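PDB 2QNT: uncharacterized protein Atu1872 from Agrobacterium tumefaciens, which is of unknown function but belongs to the glyoxalase/bleomycin resistance protein/dioxygenase family, whose members commonly bind metals or small molecules between paired beta-alpha-beta-beta-beta modules. Local coordinates for residues L102-Q105 against Q109-F112; T46-H51 against L78-A83. One frame throughout, in Å; residues are numbered along the deposited sequence.

In the fold
The chain holds two beta-alpha-beta-beta-beta modules, the repeat of the glyoxalase fold. Interaction 1 closes a beta hairpin inside the second module. Interaction 2 brings the two modules together near the centre of the chain. Their centres lie about 17 Å apart. Both reach the sheet of strands 76-82, 121-126, 110-115 and 98-104. They also touch directly: Gln-109 NE2 of interaction 1 lies 2.9 Å from Tyr-79 OH of interaction 2, a probable hydrogen bond. The side chain of Gln-109 is about 4 Å from a bound HEPES molecule. That molecule is probably from the crystallisation liquor, though it may mark a pocket.

Interaction 1: L102-Q105 against Q109-F112; sequences LERQ and QRVF
Glu-103 and Val-111 form an antiparallel hydrogen-bonded pair in a beta hairpin. Glu-103 N gives to Val-111 O at 3.0 Å, and Val-111 N to Glu-103 O at 3.1 Å. Nearer the turn, Gln-105 N binds Gln-109 O at 2.8 Å. The buried side of the contact is packed by Gln-105 and Val-111. The Gln-105 chain bends at chi2 (-62°), which folds its amide back over its own strand. Gln-105 NE2 then gives a nearly straight bond to Glu-103 O at 3.1 Å. This carbonyl is gripped twice, by Gln-105 NE2 and Val-111 N from opposite faces of its plane. Val-111 CG2 packs against Gln-105 CG at 3.7 Å, the two side chains meeting at about a right angle. Gln-105 OE1 binds Arg-113.

The solvent side is that of Arg-104, which is exposed, and Arg-110, which is partly so. The two form a non-hydrogen-bonded pair. The Arg-104 guanidinium lays one face over Arg-110 CG, and the two guanidinium planes are 39° apart. Each has its own outside partner: Arg-104 NH1 binds Gly-108 O, and Arg-110 NH2 makes a salt bridge to Asp-86, which probably offsets the closeness of like charges. Leu-102 CG sits over one face of the Arg-110 guanidinium, with CD2 3.4 Å from NH2. A water at the edge of that group bridges Arg-110 NH2 to Leu-102 O.

Helix 85-92 packs on Leu-102, Arg-110 and the Phe-112 ring, which Phe-89 meets edge-to-face. Strand 98-104 is the outermost of its sheet within the chain. Strand 110-115 lies between it and strand 121-126.

Interaction 2: T46-H51 against L78-A83; sequences TGFAIH and LYFEHA
Phe-48 meets Leu-78 and Phe-80 in a buried, wholly apolar contact. The two backbones stay well apart: the nearest CA atoms, those of Phe-48 and Leu-78, are 9.1 Å from each other. Only side chains bridge the gap.

The first segment starts at Thr-46, whose OG1 is hydrogen-bonded to Phe-9 N of the second subunit. Positive phi angles at both Thr-46 and Gly-47 carry the chain into Phe-48.

Phe-48 comes next and carries the contact. Its CG is anti to the backbone N (chi1 -173°), and its CB points toward strand 76-82. Phe-80 brings its edge to the face of the Phe-48 ring. Phe-80 CZ sits 4.0 Å above the plane of the Phe-48 ring, over its centre. The ring planes are 64° apart and the centroids 5.4 Å, an edge-to-face pair. Leu-78 approaches differently, at the edge of the Phe-48 ring. Leu-78 CD1 lies near the ring plane, 3.8 Å from Phe-48 CE2. Leu-78 CD2 reaches the same carbon, CE2 of Phe-48, at 4.0 Å. One ring is thus met on a face by an aromatic and on an edge by a branched aliphatic.

Beyond Phe-48 the chain enters strand 49-52. Ile-50 packs on helix 19-29, and His-51 pairs through its backbone with strand 7-16.

Tyr-26 of helix 19-29 meets the Phe-48 ring and also touches Leu-78. Leu-32 packs on both Phe-48 and Phe-80. Phe-9 of the second subunit also meets both rings, edge-to-face in the case of Phe-80. Strand 76-82 pairs antiparallel with a strand of that subunit, and the sheet runs on across the interface. The contact lies between the two modules of the chain, next to the dimer interface.

Interaction 1: L102-Q105 against Q109-F112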
loop_
_atom_site.group_PDB
_atom_site.type_symbol
_atom_site.label_atom_id
_atom_site.label_comp_id
_atom_site.label_asym_id
_atom_site.label_seq_id
_atom_site.Cartn_x
_atom_site.Cartn_y
_atom_site.Cartn_z
ATOM N N LEU A 102 21.503 3.338 -5.849
ATOM C CA LEU A 102 21.576 2.016 -5.301
ATOM C C LEU A 102 22.652 1.983 -4.233
ATOM O O LEU A 102 23.847 2.129 -4.552
ATOM C CB LEU A 102 21.820 1.028 -6.469
ATOM C CG LEU A 102 21.916 -0.460 -6.151
ATOM C CD1 LEU A 102 20.727 -0.956 -5.402
ATOM C CD2 LEU A 102 22.061 -1.180 -7.485
ATOM N N GLU A 103 22.243 1.800 -2.981
ATOM C CA GLU A 103 23.106 1.966 -1.779
ATOM C C GLU A 103 22.819 0.887 -0.774
ATOM O O GLU A 103 21.671 0.584 -0.520
ATOM C CB GLU A 103 22.785 3.333 -1.096
ATOM C CG GLU A 103 23.190 4.524 -1.960
ATOM C CD GLU A 103 22.833 5.915 -1.393
ATOM O OE1 GLU A 103 22.084 6.046 -0.416
ATOM O OE2 GLU A 103 23.354 6.912 -1.937
ATOM N N ARG A 104 23.848 0.321 -0.179
ATOM C CA ARG A 104 23.710 -0.594 0.908
ATOM C C ARG A 104 23.114 0.131 2.113
ATOM O O ARG A 104 23.628 1.142 2.589
ATOM C CB ARG A 104 25.051 -1.235 1.230
ATOM C CG ARG A 104 24.919 -2.404 2.202
ATOM C CD ARG A 104 26.205 -3.171 2.408
ATOM N NE ARG A 104 26.832 -3.602 1.158
ATOM C CZ ARG A 104 26.453 -4.641 0.403
ATOM N NH1 ARG A 104 25.426 -5.409 0.745
ATOM N NH2 ARG A 104 27.128 -4.914 -0.714
ATOM N N GLN A 105 22.036 -0.436 2.621
ATOM C CA GLN A 105 21.349 0.104 3.798
ATOM C C GLN A 105 22.006 -0.376 5.090
ATOM O O GLN A 105 22.869 -1.253 5.072
ATOM C CB GLN A 105 19.866 -0.283 3.763
ATOM C CG GLN A 105 19.157 0.185 2.514
ATOM C CD GLN A 105 19.154 1.682 2.405
ATOM O OE1 GLN A 105 18.461 2.342 3.174
ATOM N NE2 GLN A 105 19.934 2.241 1.463
ATOM N N GLN A 109 21.208 -4.685 3.042
ATOM C CA GLN A 109 20.550 -4.848 1.750
ATOM C C GLN A 109 20.807 -3.643 0.856
ATOM O O GLN A 109 20.725 -2.512 1.313
ATOM C CB GLN A 109 19.040 -4.984 1.983
ATOM C CG GLN A 109 18.207 -5.271 0.769
ATOM C CD GLN A 109 16.725 -5.072 1.037
ATOM O OE1 GLN A 109 16.330 -4.486 2.049
ATOM N NE2 GLN A 109 15.890 -5.591 0.146
ATOM N N ARG A 110 21.090 -3.889 -0.425
ATOM C CA ARG A 110 21.217 -2.831 -1.417
ATOM C C ARG A 110 19.853 -2.484 -2.006
ATOM O O ARG A 110 19.148 -3.370 -2.517
ATOM C CB ARG A 110 22.166 -3.279 -2.513
ATOM C CG ARG A 110 23.554 -3.566 -1.987
ATOM C CD ARG A 110 24.408 -4.232 -3.013
ATOM N NE ARG A 110 24.693 -3.352 -4.117
ATOM C CZ ARG A 110 24.564 -3.662 -5.400
ATOM N NH1 ARG A 110 24.136 -4.878 -5.779
ATOM N NH2 ARG A 110 24.893 -2.740 -6.302
ATOM N N VAL A 111 19.487 -1.201 -1.909
ATOM C CA VAL A 111 18.227 -0.715 -2.444
ATOM C C VAL A 111 18.393 0.627 -3.099
ATOM O O VAL A 111 19.313 1.363 -2.796
ATOM C CB VAL A 111 17.111 -0.608 -1.337
ATOM C CG1 VAL A 111 17.186 -1.803 -0.373
ATOM C CG2 VAL A 111 17.166 0.694 -0.573
ATOM N N PHE A 112 17.456 0.988 -3.978
ATOM C CA PHE A 112 17.330 2.368 -4.427
ATOM C C PHE A 112 15.904 2.824 -4.238
ATOM O O PHE A 112 14.998 2.016 -4.117
ATOM C CB PHE A 112 17.837 2.576 -5.867
ATOM C CG PHE A 112 17.092 1.850 -6.964
ATOM C CD1 PHE A 112 16.310 2.561 -7.876
ATOM C CD2 PHE A 112 17.278 0.507 -7.179
ATOM C CE1 PHE A 112 15.699 1.926 -8.950
ATOM C CE2 PHE A 112 16.667 -0.123 -8.265
ATOM C CZ PHE A 112 15.874 0.596 -9.126
HETATM O O HOH W 1 25.542 -0.068 -5.861
#

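Interaction 2: T46-H51 against L78-A83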
loop_
_atom_site.group_PDB
_atom_site.type_symbol
_atom_site.label_atom_id
_atom_site.label_comp_id
_atom_site.label_asym_id
_atom_site.label_seq_id
_atom_site.Cartn_x
_atom_site.Cartn_y
_atom_site.Cartn_z
ATOM N N THR A 46 1.482 -9.826 -8.341
ATOM C CA THR A 46 2.207 -9.702 -7.109
ATOM C C THR A 46 1.560 -8.724 -6.128
ATOM O O THR A 46 2.160 -8.369 -5.144
ATOM C CB THR A 46 3.756 -9.498 -7.296
ATOM O OG1 THR A 46 4.076 -8.166 -7.711
ATOM C CG2 THR A 46 4.329 -10.506 -8.312
ATOM N N GLY A 47 0.305 -8.380 -6.358
ATOM C CA GLY A 47 -0.536 -7.723 -5.362
ATOM C C GLY A 47 -0.489 -6.208 -5.323
ATOM O O GLY A 47 -0.766 -5.631 -4.285
ATOM N N PHE A 48 -0.026 -5.586 -6.383
ATOM C CA PHE A 48 -0.011 -4.142 -6.457
ATOM C C PHE A 48 -1.189 -3.696 -7.328
ATOM O O PHE A 48 -1.652 -4.429 -8.196
ATOM C CB PHE A 48 1.309 -3.689 -7.088
ATOM C CG PHE A 48 1.532 -2.208 -7.064
ATOM C CD1 PHE A 48 1.587 -1.474 -8.254
ATOM C CD2 PHE A 48 1.599 -1.514 -5.870
ATOM C CE1 PHE A 48 1.764 -0.120 -8.254
ATOM C CE2 PHE A 48 1.764 -0.148 -5.865
ATOM C CZ PHE A 48 1.836 0.558 -7.068
ATOM N N ALA A 49 -1.688 -2.498 -7.051
ATOM C CA ALA A 49 -2.797 -1.936 -7.810
ATOM C C ALA A 49 -2.732 -0.426 -7.793
ATOM O O ALA A 49 -2.060 0.128 -6.953
ATOM C CB ALA A 49 -4.128 -2.391 -7.245
ATOM N N ILE A 50 -3.380 0.210 -8.775
ATOM C CA ILE A 50 -3.454 1.677 -8.856
ATOM C C ILE A 50 -4.865 2.046 -9.275
ATOM O O ILE A 50 -5.528 1.284 -9.982
ATOM C CB ILE A 50 -2.437 2.258 -9.879
ATOM C CG1 ILE A 50 -2.576 1.573 -11.245
ATOM C CG2 ILE A 50 -1.002 2.148 -9.377
ATOM C CD1 ILE A 50 -1.662 2.118 -12.393
ATOM N N HIS A 51 -5.320 3.235 -8.876
ATOM C CA HIS A 51 -6.651 3.693 -9.264
ATOM C C HIS A 51 -6.628 5.178 -9.545
ATOM O O HIS A 51 -6.001 5.935 -8.809
ATOM C CB HIS A 51 -7.668 3.440 -8.130
ATOM C CG HIS A 51 -9.123 3.345 -8.531
ATOM N ND1 HIS A 51 -9.845 4.365 -9.130
ATOM C CD2 HIS A 51 -10.001 2.326 -8.357
ATOM C CE1 HIS A 51 -11.106 3.970 -9.295
ATOM N NE2 HIS A 51 -11.220 2.725 -8.859
ATOM N N LEU A 78 6.152 2.267 -0.968
ATOM C CA LEU A 78 5.809 1.053 -1.729
ATOM C C LEU A 78 7.078 0.241 -1.963
ATOM O O LEU A 78 7.990 0.718 -2.655
ATOM C CB LEU A 78 5.141 1.426 -3.041
ATOM C CG LEU A 78 3.860 2.224 -2.864
ATOM C CD1 LEU A 78 3.409 2.868 -4.189
ATOM C CD2 LEU A 78 2.771 1.363 -2.256
ATOM N N TYR A 79 7.155 -0.959 -1.390
ATOM C CA TYR A 79 8.383 -1.731 -1.313
ATOM C C TYR A 79 8.298 -2.928 -2.253
ATOM O O TYR A 79 7.445 -3.810 -2.106
ATOM C CB TYR A 79 8.647 -2.158 0.154
ATOM C CG TYR A 79 9.815 -3.099 0.291
ATOM C CD1 TYR A 79 11.105 -2.694 0.044
ATOM C CD2 TYR A 79 9.620 -4.404 0.650
ATOM C CE1 TYR A 79 12.157 -3.566 0.106
ATOM C CE2 TYR A 79 10.688 -5.305 0.741
ATOM C CZ TYR A 79 11.938 -4.869 0.451
ATOM O OH TYR A 79 13.051 -5.704 0.533
ATOM N N PHE A 80 9.245 -2.953 -3.189
ATOM C CA PHE A 80 9.412 -3.985 -4.215
ATOM C C PHE A 80 10.796 -4.604 -4.088
ATOM O O PHE A 80 11.734 -3.974 -3.604
ATOM C CB PHE A 80 9.348 -3.387 -5.641
ATOM C CG PHE A 80 8.032 -2.738 -6.022
ATOM C CD1 PHE A 80 7.180 -3.341 -6.901
ATOM C CD2 PHE A 80 7.687 -1.468 -5.597
ATOM C CE1 PHE A 80 5.980 -2.770 -7.309
ATOM C CE2 PHE A 80 6.520 -0.877 -6.027
ATOM C CZ PHE A 80 5.673 -1.516 -6.862
ATOM N N GLU A 81 10.916 -5.835 -4.558
ATOM C CA GLU A 81 12.203 -6.527 -4.669
ATOM C C GLU A 81 12.404 -6.995 -6.095
ATOM O O GLU A 81 11.466 -7.301 -6.796
ATOM C CB GLU A 81 12.288 -7.728 -3.708
ATOM C CG GLU A 81 12.463 -7.316 -2.246
ATOM C CD GLU A 81 12.440 -8.445 -1.235
ATOM O OE1 GLU A 81 12.473 -9.615 -1.648
ATOM O OE2 GLU A 81 12.368 -8.190 -0.007
ATOM N N HIS A 82 13.666 -7.068 -6.490
ATOM C CA HIS A 82 14.050 -7.538 -7.811
ATOM C C HIS A 82 15.184 -8.531 -7.645
ATOM O O HIS A 82 16.099 -8.318 -6.858
ATOM C CB HIS A 82 14.480 -6.379 -8.697
ATOM C CG HIS A 82 14.488 -6.668 -10.166
ATOM N ND1 HIS A 82 15.464 -7.433 -10.774
ATOM C CD2 HIS A 82 13.668 -6.245 -11.159
ATOM C CE1 HIS A 82 15.228 -7.476 -12.075
ATOM N NE2 HIS A 82 14.138 -6.773 -12.333
ATOM N N ALA A 83 15.135 -9.571 -8.460
ATOM C CA ALA A 83 16.171 -10.583 -8.488
ATOM C C ALA A 83 17.573 -10.081 -8.828
ATOM O O ALA A 83 18.581 -10.689 -8.429
ATOM C CB ALA A 83 15.770 -11.693 -9.481
#